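Local coordinates for protein retinol dehydratase (Spodoptera frugiperda, PDB 1FMJ) that binds retinol together with adenosine 3',5'-diphosphate and converts retinol by dehydration, using a sulfotransferase fold remodelled by a helical lid, at residues A[34-39]-A[45-50]. Sequence-based numbering, arbitrary orientation.
Sequences TYVKLG and VYRPYL
Tyr35 and Tyr46 lay one face of each ring against the other in an offset stack, the planes inclined by 17° and the centroids 4.5 Å apart. CE2 of Tyr46 sits over the Tyr35 face, while the carbonyl carbon of Val45 lies at the edge of that ring; the Tyr46 ring in turn has Tyr35 CE2 over its face and Thr34 O at its edge. Each CG is anti to its own carbonyl carbon, beside the backbone N, and with this shared setting the rings run alongside each other although the side chains diverge at their roots. The hydroxyl of Tyr35 is hydrogen-bonded to Thr223 OG1. Replacing Tyr35 by an alanine is likely to strip one face of the Tyr46 ring of its stacking partner and take the bond to Thr223 with it.

Backbone pairing fixes the register of this antiparallel beta hairpin. Val36 and Val45 form the hydrogen-bonded pair: Val45 N reaches Val36 O at 3.2 Å, nearly straight at 175°, whereas the return bond from Val36 N to Val45 O is more bent, at 140°. Arg47 N donates a hydrogen bond to Thr34 O at 2.7 Å, just where the strand gives way to a 3-10 turn.

That turn brings Leu50 CD1 to Val36 CG2 (4.0 Å) and sets Tyr49 CE2 obliquely against Leu38 CD2 (3.9 Å). Strand 13-14 completes a three-stranded antiparallel sheet, its Phe13 touching Val36, Leu38 and Leu50. Backbone bonds thus set the register and apolar packing fills one side, while the polar ends leave the hairpin, Tyr35 OH for Thr223 and Arg47 NH1 for a salt bridge with Glu15.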
ATOM      1  N   THR A  34      -3.520  13.718 -11.208  1.00 25.29           N
ATOM      2  CA  THR A  34      -4.346  12.940 -12.134  1.00 24.83           C
ATOM      3  C   THR A  34      -3.714  11.588 -12.443  1.00 24.23           C
ATOM      4  O   THR A  34      -2.558  11.348 -12.103  1.00 23.64           O
ATOM      5  CB  THR A  34      -4.543  13.695 -13.469  1.00 24.95           C
ATOM      6  OG1 THR A  34      -3.260  14.030 -14.011  1.00 25.15           O
ATOM      7  CG2 THR A  34      -5.338  14.966 -13.253  1.00 26.38           C
ATOM      8  N   TYR A  35      -4.471  10.711 -13.096  1.00 24.40           N
ATOM      9  CA  TYR A  35      -3.974   9.377 -13.449  1.00 24.51           C
ATOM     10  C   TYR A  35      -3.750   9.167 -14.954  1.00 24.73           C
ATOM     11  O   TYR A  35      -4.089  10.013 -15.784  1.00 25.49           O
ATOM     12  CB  TYR A  35      -4.963   8.289 -13.016  1.00 25.12           C
ATOM     13  CG  TYR A  35      -5.293   8.187 -11.542  1.00 25.76           C
ATOM     14  CD1 TYR A  35      -6.413   8.826 -11.016  1.00 25.85           C
ATOM     15  CD2 TYR A  35      -4.549   7.364 -10.699  1.00 24.53           C
ATOM     16  CE1 TYR A  35      -6.792   8.639  -9.696  1.00 25.99           C
ATOM     17  CE2 TYR A  35      -4.921   7.171  -9.370  1.00 24.90           C
ATOM     18  CZ  TYR A  35      -6.045   7.808  -8.880  1.00 24.73           C
ATOM     19  OH  TYR A  35      -6.442   7.601  -7.586  1.00 24.27           O
ATOM     20  N   VAL A  36      -3.176   8.008 -15.269  1.00 24.97           N
ATOM     21  CA  VAL A  36      -2.936   7.538 -16.628  1.00 25.40           C
ATOM     22  C   VAL A  36      -2.812   6.028 -16.486  1.00 26.28           C
ATOM     23  O   VAL A  36      -2.343   5.534 -15.455  1.00 26.47           O
ATOM     24  CB  VAL A  36      -1.627   8.077 -17.262  1.00 25.81           C
ATOM     25  CG1 VAL A  36      -1.683   9.593 -17.384  1.00 25.01           C
ATOM     26  CG2 VAL A  36      -0.423   7.622 -16.454  1.00 23.92           C
ATOM     27  N   LYS A  37      -3.265   5.300 -17.499  1.00 26.51           N
ATOM     28  CA  LYS A  37      -3.196   3.843 -17.506  1.00 27.56           C
ATOM     29  C   LYS A  37      -1.764   3.473 -17.892  1.00 27.20           C
ATOM     30  O   LYS A  37      -1.180   4.103 -18.775  1.00 27.94           O
ATOM     31  CB  LYS A  37      -4.168   3.281 -18.545  1.00 27.88           C
ATOM     32  CG  LYS A  37      -5.254   2.352 -18.000  1.00 28.38           C
ATOM     33  CD  LYS A  37      -6.302   3.096 -17.200  1.00 27.33           C
ATOM     34  CE  LYS A  37      -7.531   2.220 -16.942  1.00 27.66           C
ATOM     35  NZ  LYS A  37      -7.243   1.021 -16.092  1.00 26.69           N
ATOM     36  N   LEU A  38      -1.199   2.458 -17.252  1.00 25.96           N
ATOM     37  CA  LEU A  38       0.177   2.073 -17.558  1.00 26.64           C
ATOM     38  C   LEU A  38       0.348   0.606 -17.908  1.00 26.60           C
ATOM     39  O   LEU A  38      -0.077  -0.269 -17.163  1.00 27.90           O
ATOM     40  CB  LEU A  38       1.097   2.420 -16.379  1.00 25.00           C
ATOM     41  CG  LEU A  38       2.587   2.134 -16.590  1.00 24.16           C
ATOM     42  CD1 LEU A  38       3.037   2.825 -17.879  1.00 24.51           C
ATOM     43  CD2 LEU A  38       3.406   2.624 -15.399  1.00 21.04           C
ATOM     44  N   GLY A  39       0.980   0.340 -19.048  1.00 27.47           N
ATOM     45  CA  GLY A  39       1.202  -1.036 -19.467  1.00 27.49           C
ATOM     46  C   GLY A  39      -0.013  -1.707 -20.089  1.00 27.35           C
ATOM     47  O   GLY A  39      -1.114  -1.161 -20.056  1.00 27.23           O
ATOM     48  N   VAL A  45      -1.886   4.635 -12.426  1.00 20.33           N
ATOM     49  CA  VAL A  45      -0.789   5.275 -11.712  1.00 20.58           C
ATOM     50  C   VAL A  45      -0.916   6.783 -11.776  1.00 21.41           C
ATOM     51  O   VAL A  45      -1.326   7.348 -12.796  1.00 22.38           O
ATOM     52  CB  VAL A  45       0.617   4.846 -12.261  1.00 19.58           C
ATOM     53  CG1 VAL A  45       0.777   3.332 -12.165  1.00 18.81           C
ATOM     54  CG2 VAL A  45       0.802   5.305 -13.691  1.00 18.74           C
ATOM     55  N   TYR A  46      -0.594   7.439 -10.665  1.00 22.84           N
ATOM     56  CA  TYR A  46      -0.647   8.891 -10.615  1.00 23.15           C
ATOM     57  C   TYR A  46       0.352   9.381 -11.660  1.00 23.93           C
ATOM     58  O   TYR A  46       1.476   8.885 -11.725  1.00 22.17           O
ATOM     59  CB  TYR A  46      -0.267   9.384  -9.215  1.00 23.84           C
ATOM     60  CG  TYR A  46      -1.417   9.333  -8.226  1.00 23.35           C
ATOM     61  CD1 TYR A  46      -1.376   8.494  -7.115  1.00 23.45           C
ATOM     62  CD2 TYR A  46      -2.539  10.135  -8.403  1.00 23.29           C
ATOM     63  CE1 TYR A  46      -2.429   8.458  -6.202  1.00 23.80           C
ATOM     64  CE2 TYR A  46      -3.594  10.112  -7.498  1.00 24.66           C
ATOM     65  CZ  TYR A  46      -3.532   9.272  -6.401  1.00 23.75           C
ATOM     66  OH  TYR A  46      -4.569   9.265  -5.504  1.00 22.69           O
ATOM     67  N   ARG A  47      -0.064  10.351 -12.472  1.00 23.98           N
ATOM     68  CA  ARG A  47       0.775  10.879 -13.543  1.00 25.98           C
ATOM     69  C   ARG A  47       2.251  11.094 -13.186  1.00 25.33           C
ATOM     70  O   ARG A  47       3.131  10.697 -13.939  1.00 25.04           O
ATOM     71  CB  ARG A  47       0.172  12.176 -14.092  1.00 27.74           C
ATOM     72  CG  ARG A  47       0.702  12.548 -15.462  1.00 32.66           C
ATOM     73  CD  ARG A  47       0.093  13.849 -15.975  1.00 34.95           C
ATOM     74  NE  ARG A  47       0.391  14.047 -17.391  1.00 38.75           N
ATOM     75  CZ  ARG A  47      -0.133  13.318 -18.373  1.00 39.61           C
ATOM     76  NH1 ARG A  47      -0.988  12.345 -18.096  1.00 39.79           N
ATOM     77  NH2 ARG A  47       0.202  13.561 -19.635  1.00 40.61           N
ATOM     78  N   PRO A  48       2.540  11.732 -12.038  1.00 24.83           N
ATOM     79  CA  PRO A  48       3.931  11.964 -11.635  1.00 24.44           C
ATOM     80  C   PRO A  48       4.785  10.695 -11.601  1.00 23.66           C
ATOM     81  O   PRO A  48       6.011  10.760 -11.477  1.00 24.12           O
ATOM     82  CB  PRO A  48       3.782  12.584 -10.248  1.00 23.76           C
ATOM     83  CG  PRO A  48       2.541  13.367 -10.382  1.00 24.43           C
ATOM     84  CD  PRO A  48       1.619  12.401 -11.103  1.00 24.44           C
ATOM     85  N   TYR A  49       4.144   9.538 -11.704  1.00 23.48           N
ATOM     86  CA  TYR A  49       4.886   8.287 -11.673  1.00 23.05           C
ATOM     87  C   TYR A  49       5.782   8.134 -12.894  1.00 23.55           C
ATOM     88  O   TYR A  49       6.917   7.659 -12.792  1.00 23.44           O
ATOM     89  CB  TYR A  49       3.938   7.089 -11.608  1.00 22.26           C
ATOM     90  CG  TYR A  49       4.682   5.789 -11.473  1.00 19.65           C
ATOM     91  CD1 TYR A  49       5.271   5.427 -10.262  1.00 20.14           C
ATOM     92  CD2 TYR A  49       4.876   4.953 -12.572  1.00 21.03           C
ATOM     93  CE1 TYR A  49       6.040   4.274 -10.147  1.00 18.05           C
ATOM     94  CE2 TYR A  49       5.651   3.782 -12.467  1.00 18.60           C
ATOM     95  CZ  TYR A  49       6.230   3.457 -11.253  1.00 18.58           C
ATOM     96  OH  TYR A  49       7.031   2.335 -11.145  1.00 16.40           O
ATOM     97  N   LEU A  50       5.270   8.556 -14.046  1.00 24.90           N
ATOM     98  CA  LEU A  50       5.984   8.435 -15.310  1.00 25.20           C
ATOM     99  C   LEU A  50       7.395   9.017 -15.361  1.00 26.64           C
ATOM    100  O   LEU A  50       8.203   8.596 -16.184  1.00 27.83           O
ATOM    101  CB  LEU A  50       5.137   9.037 -16.437  1.00 25.38           C
ATOM    102  CG  LEU A  50       3.770   8.396 -16.707  1.00 25.42           C
ATOM    103  CD1 LEU A  50       2.987   9.244 -17.700  1.00 26.25           C
ATOM    104  CD2 LEU A  50       3.946   6.987 -17.242  1.00 23.30           C
TER